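Local coordinates for protein necrotic enteritis toxin B (Clostridium perfringens, PDB 4I0N) that acts as a pore-forming toxin of the leukocidin/hemolysin family, probably assembling into oligomers that perforate the membranes of host cells, at residues M79-T84 against N190-K195; I170-T175 against T214-G219. All coordinates share one frame; numbering follows the deposited sequence.

In the fold
Interactions 1 and 2 are both buried, and both rest on neighbouring strands of one antiparallel sheet. Strand 76-92 supplies 79-84 and strand 165-172 leads into 170-175. Each receives part of the long connection that follows the second strand: loop 190-195 in interaction 1, and the single helical turn 214-217 in interaction 2. Their chemistry differs. Interaction 1, farther from the centre of the chain, depends on aromatic and sulfur-bearing groups turned specifically against one another, whereas interaction 2, nearer that centre, is a smaller meeting of mostly aliphatic branches. Between them the strands are joined by the Glu83-Lys171 salt bridge and a probable backbone bond from Phe172 to Glu83.

Interaction 1: residues M79-T84 against N190-K195; sequences MKWPET and NQLFMK
Phe193 sets the CE2 edge of its ring on the indole face of Trp81 and takes the Met79 methyl on one of its own faces; this cluster is the tight part of the contact. Phe193 CE2 stands over the middle of the indole, 3.5 Å from Trp81 CE2, with the planes at 77°, a T-shaped (edge-to-face) pair. Phenylalanine suits the place as a flat apolar ring with both an edge and faces to offer, tryptophan because its indole gives a wide flat surface to an incoming ring. The Trp81 NE1 hydrogen is used by Asn263 OD1. Met79 has a flexible, unbranched chain whose terminal methyl can lie on a ring: with CG anti to backbone N (chi1 173°) it runs out straight, and CE comes 3.5 Å from Phe193 CD2, a CH-pi contact. The sulfur sits obliquely, SD 4.5 Å from the Phe193 ring centroid, a Met-aromatic contact. Leu192 CG lies over the opposite face of Phe193, so the ring is clasped from both sides.

Away from this cluster the contact thins. Leu192 reaches the indole through one methyl, CD2 to Trp81 CZ2 at 3.6 Å. Toward solvent, Met194 is partly exposed, and the exposed Lys195 turns its charge to Asp208. Within the loop, Asn190 OD1 accepts from Leu192 N at 2.9 Å, fixing the bend ahead of Phe193. This Asx turn belongs to a loop that lays Leu192 and Phe193 on side chains of strand 76-92, consistent with the loop-rich rim region of alpha-hemolysin-fold toxins.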
# COMPACT_ATOMS: atom_id res chain seq x y z
N MET A 79 18.76 -8.54 11.71
CA MET A 79 18.12 -8.25 10.43
C MET A 79 16.91 -7.38 10.68
O MET A 79 15.94 -7.82 11.32
CB MET A 79 17.71 -9.56 9.75
CG MET A 79 16.86 -9.35 8.47
SD MET A 79 16.48 -10.97 7.76
CE MET A 79 15.02 -10.61 6.78
N LYS A 80 16.96 -6.13 10.20
CA LYS A 80 15.79 -5.27 10.23
C LYS A 80 14.96 -5.52 8.97
O LYS A 80 15.51 -5.52 7.86
CB LYS A 80 16.21 -3.79 10.31
CG LYS A 80 15.01 -2.86 10.46
CD LYS A 80 15.40 -1.41 10.56
CE LYS A 80 15.89 -0.84 9.22
NZ LYS A 80 14.78 -0.67 8.22
N TRP A 81 13.65 -5.68 9.12
CA TRP A 81 12.81 -6.10 8.00
C TRP A 81 11.41 -5.49 8.17
O TRP A 81 11.04 -5.13 9.29
CB TRP A 81 12.77 -7.64 7.91
CG TRP A 81 12.14 -8.30 9.10
CD1 TRP A 81 12.70 -8.51 10.34
CD2 TRP A 81 10.81 -8.81 9.17
NE1 TRP A 81 11.79 -9.14 11.17
CE2 TRP A 81 10.62 -9.31 10.48
CE3 TRP A 81 9.75 -8.87 8.25
CZ2 TRP A 81 9.41 -9.89 10.90
CZ3 TRP A 81 8.55 -9.46 8.65
CH2 TRP A 81 8.39 -9.96 9.98
N PRO A 82 10.66 -5.32 7.06
CA PRO A 82 9.36 -4.66 7.15
C PRO A 82 8.24 -5.65 7.48
O PRO A 82 7.98 -6.59 6.72
CB PRO A 82 9.17 -4.07 5.75
CG PRO A 82 9.86 -5.04 4.86
CD PRO A 82 11.09 -5.49 5.66
N GLU A 83 7.62 -5.45 8.64
CA GLU A 83 6.58 -6.37 9.08
C GLU A 83 5.21 -5.92 8.59
O GLU A 83 4.36 -6.77 8.32
CB GLU A 83 6.63 -6.58 10.60
CG GLU A 83 5.68 -7.68 11.13
CD GLU A 83 4.25 -7.18 11.35
OE1 GLU A 83 4.03 -5.95 11.40
OE2 GLU A 83 3.35 -8.04 11.47
N THR A 84 5.01 -4.60 8.48
CA THR A 84 3.74 -4.04 7.98
C THR A 84 4.00 -2.81 7.12
O THR A 84 4.72 -1.88 7.53
CB THR A 84 2.72 -3.66 9.13
OG1 THR A 84 2.31 -4.84 9.84
CG2 THR A 84 1.46 -2.97 8.54
N ASN A 190 12.79 -18.26 17.83
CA ASN A 190 12.07 -18.03 16.59
C ASN A 190 13.02 -18.22 15.41
O ASN A 190 14.02 -17.51 15.29
CB ASN A 190 11.48 -16.61 16.55
CG ASN A 190 10.50 -16.42 15.40
OD1 ASN A 190 10.58 -17.14 14.39
ND2 ASN A 190 9.54 -15.51 15.57
N GLN A 191 12.72 -19.18 14.55
CA GLN A 191 13.60 -19.51 13.43
C GLN A 191 13.29 -18.72 12.15
O GLN A 191 13.85 -19.01 11.09
CB GLN A 191 13.56 -21.03 13.18
CG GLN A 191 14.24 -21.82 14.29
CD GLN A 191 13.84 -23.26 14.26
OE1 GLN A 191 14.56 -24.11 13.70
NE2 GLN A 191 12.69 -23.57 14.84
N LEU A 192 12.39 -17.74 12.26
CA LEU A 192 11.91 -16.92 11.14
C LEU A 192 12.84 -16.78 9.92
O LEU A 192 12.51 -17.24 8.83
CB LEU A 192 11.49 -15.53 11.66
CG LEU A 192 10.63 -14.60 10.82
CD1 LEU A 192 9.35 -15.28 10.41
CD2 LEU A 192 10.34 -13.33 11.62
N PHE A 193 14.00 -16.14 10.10
CA PHE A 193 14.93 -15.96 8.98
C PHE A 193 16.29 -16.56 9.26
O PHE A 193 17.30 -16.10 8.73
CB PHE A 193 15.08 -14.48 8.59
CG PHE A 193 13.77 -13.76 8.35
CD1 PHE A 193 12.93 -14.13 7.30
CD2 PHE A 193 13.40 -12.68 9.16
CE1 PHE A 193 11.73 -13.45 7.07
CE2 PHE A 193 12.20 -12.01 8.95
CZ PHE A 193 11.36 -12.40 7.90
N MET A 194 16.31 -17.61 10.07
CA MET A 194 17.55 -18.29 10.44
C MET A 194 18.00 -19.25 9.33
O MET A 194 17.29 -20.21 9.00
CB MET A 194 17.33 -19.04 11.76
CG MET A 194 18.57 -19.77 12.31
SD MET A 194 18.20 -20.87 13.69
CE MET A 194 17.84 -19.68 15.00
N LYS A 195 19.16 -18.98 8.75
CA LYS A 195 19.68 -19.81 7.64
C LYS A 195 20.13 -21.19 8.13
O LYS A 195 19.79 -22.22 7.52
CB LYS A 195 20.80 -19.07 6.91
CG LYS A 195 21.32 -19.72 5.64
CD LYS A 195 22.30 -18.77 4.96
CE LYS A 195 22.90 -19.37 3.70
NZ LYS A 195 23.63 -18.33 2.91

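Interaction 2: residues I170-T175 against T214-G219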
# COMPACT_ATOMS: atom_id res chain seq x y z
N ILE A 170 -0.71 -3.93 4.81
CA ILE A 170 -0.18 -5.09 4.11
C ILE A 170 0.80 -5.70 5.10
O ILE A 170 1.90 -5.16 5.34
CB ILE A 170 0.44 -4.72 2.74
CG1 ILE A 170 -0.67 -4.30 1.75
CG2 ILE A 170 1.26 -5.90 2.16
CD1 ILE A 170 -1.19 -2.90 1.96
N LYS A 171 0.36 -6.80 5.71
CA LYS A 171 0.98 -7.29 6.93
C LYS A 171 1.55 -8.68 6.71
O LYS A 171 0.94 -9.53 6.08
CB LYS A 171 -0.05 -7.33 8.08
CG LYS A 171 0.54 -7.74 9.43
CD LYS A 171 -0.58 -7.64 10.53
CE LYS A 171 -0.09 -8.12 11.91
NZ LYS A 171 0.99 -7.25 12.51
N PHE A 172 2.72 -8.92 7.27
CA PHE A 172 3.40 -10.18 7.10
C PHE A 172 2.57 -11.30 7.71
O PHE A 172 1.96 -11.14 8.80
CB PHE A 172 4.77 -10.11 7.78
CG PHE A 172 5.56 -11.38 7.68
CD1 PHE A 172 6.17 -11.73 6.48
CD2 PHE A 172 5.68 -12.23 8.79
CE1 PHE A 172 6.90 -12.93 6.38
CE2 PHE A 172 6.40 -13.41 8.70
CZ PHE A 172 7.02 -13.76 7.49
N VAL A 173 2.53 -12.44 7.02
CA VAL A 173 1.81 -13.60 7.50
C VAL A 173 2.79 -14.66 8.00
O VAL A 173 2.86 -14.93 9.19
CB VAL A 173 0.90 -14.22 6.39
CG1 VAL A 173 0.24 -15.50 6.88
CG2 VAL A 173 -0.20 -13.21 5.96
N GLU A 174 3.55 -15.26 7.08
CA GLU A 174 4.50 -16.35 7.42
C GLU A 174 5.45 -16.57 6.25
O GLU A 174 5.12 -16.26 5.10
CB GLU A 174 3.75 -17.68 7.73
CG GLU A 174 2.99 -18.25 6.52
CD GLU A 174 2.33 -19.59 6.78
OE1 GLU A 174 2.39 -20.11 7.91
OE2 GLU A 174 1.74 -20.14 5.81
N THR A 175 6.61 -17.14 6.54
CA THR A 175 7.50 -17.55 5.45
C THR A 175 6.96 -18.84 4.81
O THR A 175 6.05 -19.48 5.33
CB THR A 175 8.93 -17.77 5.95
OG1 THR A 175 8.96 -18.91 6.80
CG2 THR A 175 9.43 -16.54 6.72
N THR A 214 9.72 -10.80 -2.05
CA THR A 214 10.15 -9.53 -2.64
C THR A 214 9.74 -8.30 -1.81
O THR A 214 10.38 -7.27 -1.89
CB THR A 214 9.66 -9.36 -4.10
OG1 THR A 214 8.23 -9.40 -4.14
CG2 THR A 214 10.21 -10.46 -4.96
N LEU A 215 8.68 -8.42 -1.01
CA LEU A 215 8.27 -7.33 -0.10
C LEU A 215 9.29 -7.12 1.04
O LEU A 215 9.35 -6.05 1.65
CB LEU A 215 6.87 -7.59 0.48
CG LEU A 215 5.72 -7.02 -0.36
CD1 LEU A 215 5.59 -7.66 -1.77
CD2 LEU A 215 4.39 -7.22 0.42
N ILE A 216 10.10 -8.13 1.28
CA ILE A 216 11.18 -8.01 2.28
C ILE A 216 12.52 -7.66 1.62
O ILE A 216 13.26 -6.77 2.08
CB ILE A 216 11.26 -9.28 3.16
CG1 ILE A 216 9.99 -9.36 4.02
CG2 ILE A 216 12.52 -9.27 4.05
CD1 ILE A 216 9.77 -10.71 4.71
N SER A 217 12.85 -8.35 0.54
CA SER A 217 14.13 -8.08 -0.12
C SER A 217 14.15 -6.75 -0.87
O SER A 217 15.18 -6.09 -0.95
CB SER A 217 14.48 -9.23 -1.07
OG SER A 217 13.50 -9.32 -2.09
N GLY A 218 13.00 -6.32 -1.38
CA GLY A 218 12.96 -5.14 -2.24
C GLY A 218 12.05 -4.03 -1.72
O GLY A 218 12.49 -2.91 -1.51
N GLY A 219 10.78 -4.36 -1.54
CA GLY A 219 9.79 -3.35 -1.13
C GLY A 219 8.42 -3.68 -1.68
O GLY A 219 8.23 -4.74 -2.31
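Ile216 and Leu215, side by side on the helical turn 214-217, point their side chains at the strand that carries Ile170 and Phe172. Ile216 buries slightly more surface than the others, and does so through the end of its longer branch: with chi2 at 167° that branch is stretched, and CD1 comes within 4.0 Å of Phe172 CE1. The methyl stands oblique to the ring. Phe172 can meet it because its CG is anti to the backbone N (chi1 179°), which swings the ring toward the helix. The same ring makes an edge-to-face pair with Trp81, while Ile216 also touches Trp81 and Met79, so the two contacts share one apolar layer.

Within the two segments Leu215 meets Ile170, CD2 to CG2 at 3.8 Å, the side chains crossing at about a right angle; Phe154 and Phe220 are further neighbours of Leu215. The two branches of Ile170 let CG2 make this contact while the longer one turns from Leu215. Around Ile170 lie Phe220 and Met224 of strand 219-231.

The turn is closed by Thr214 O, which accepts from both Gly218 N and Gly219 N. At phi 149° a side chain on Gly219 would run into the preceding carbonyl oxygen, so glycine fits there. No hydrogen bond or charge pair spans these segments, consistent with a contact held by apolar packing, with directional bonds left to neighbours such as Tyr85 OH, bonded to Leu215 O.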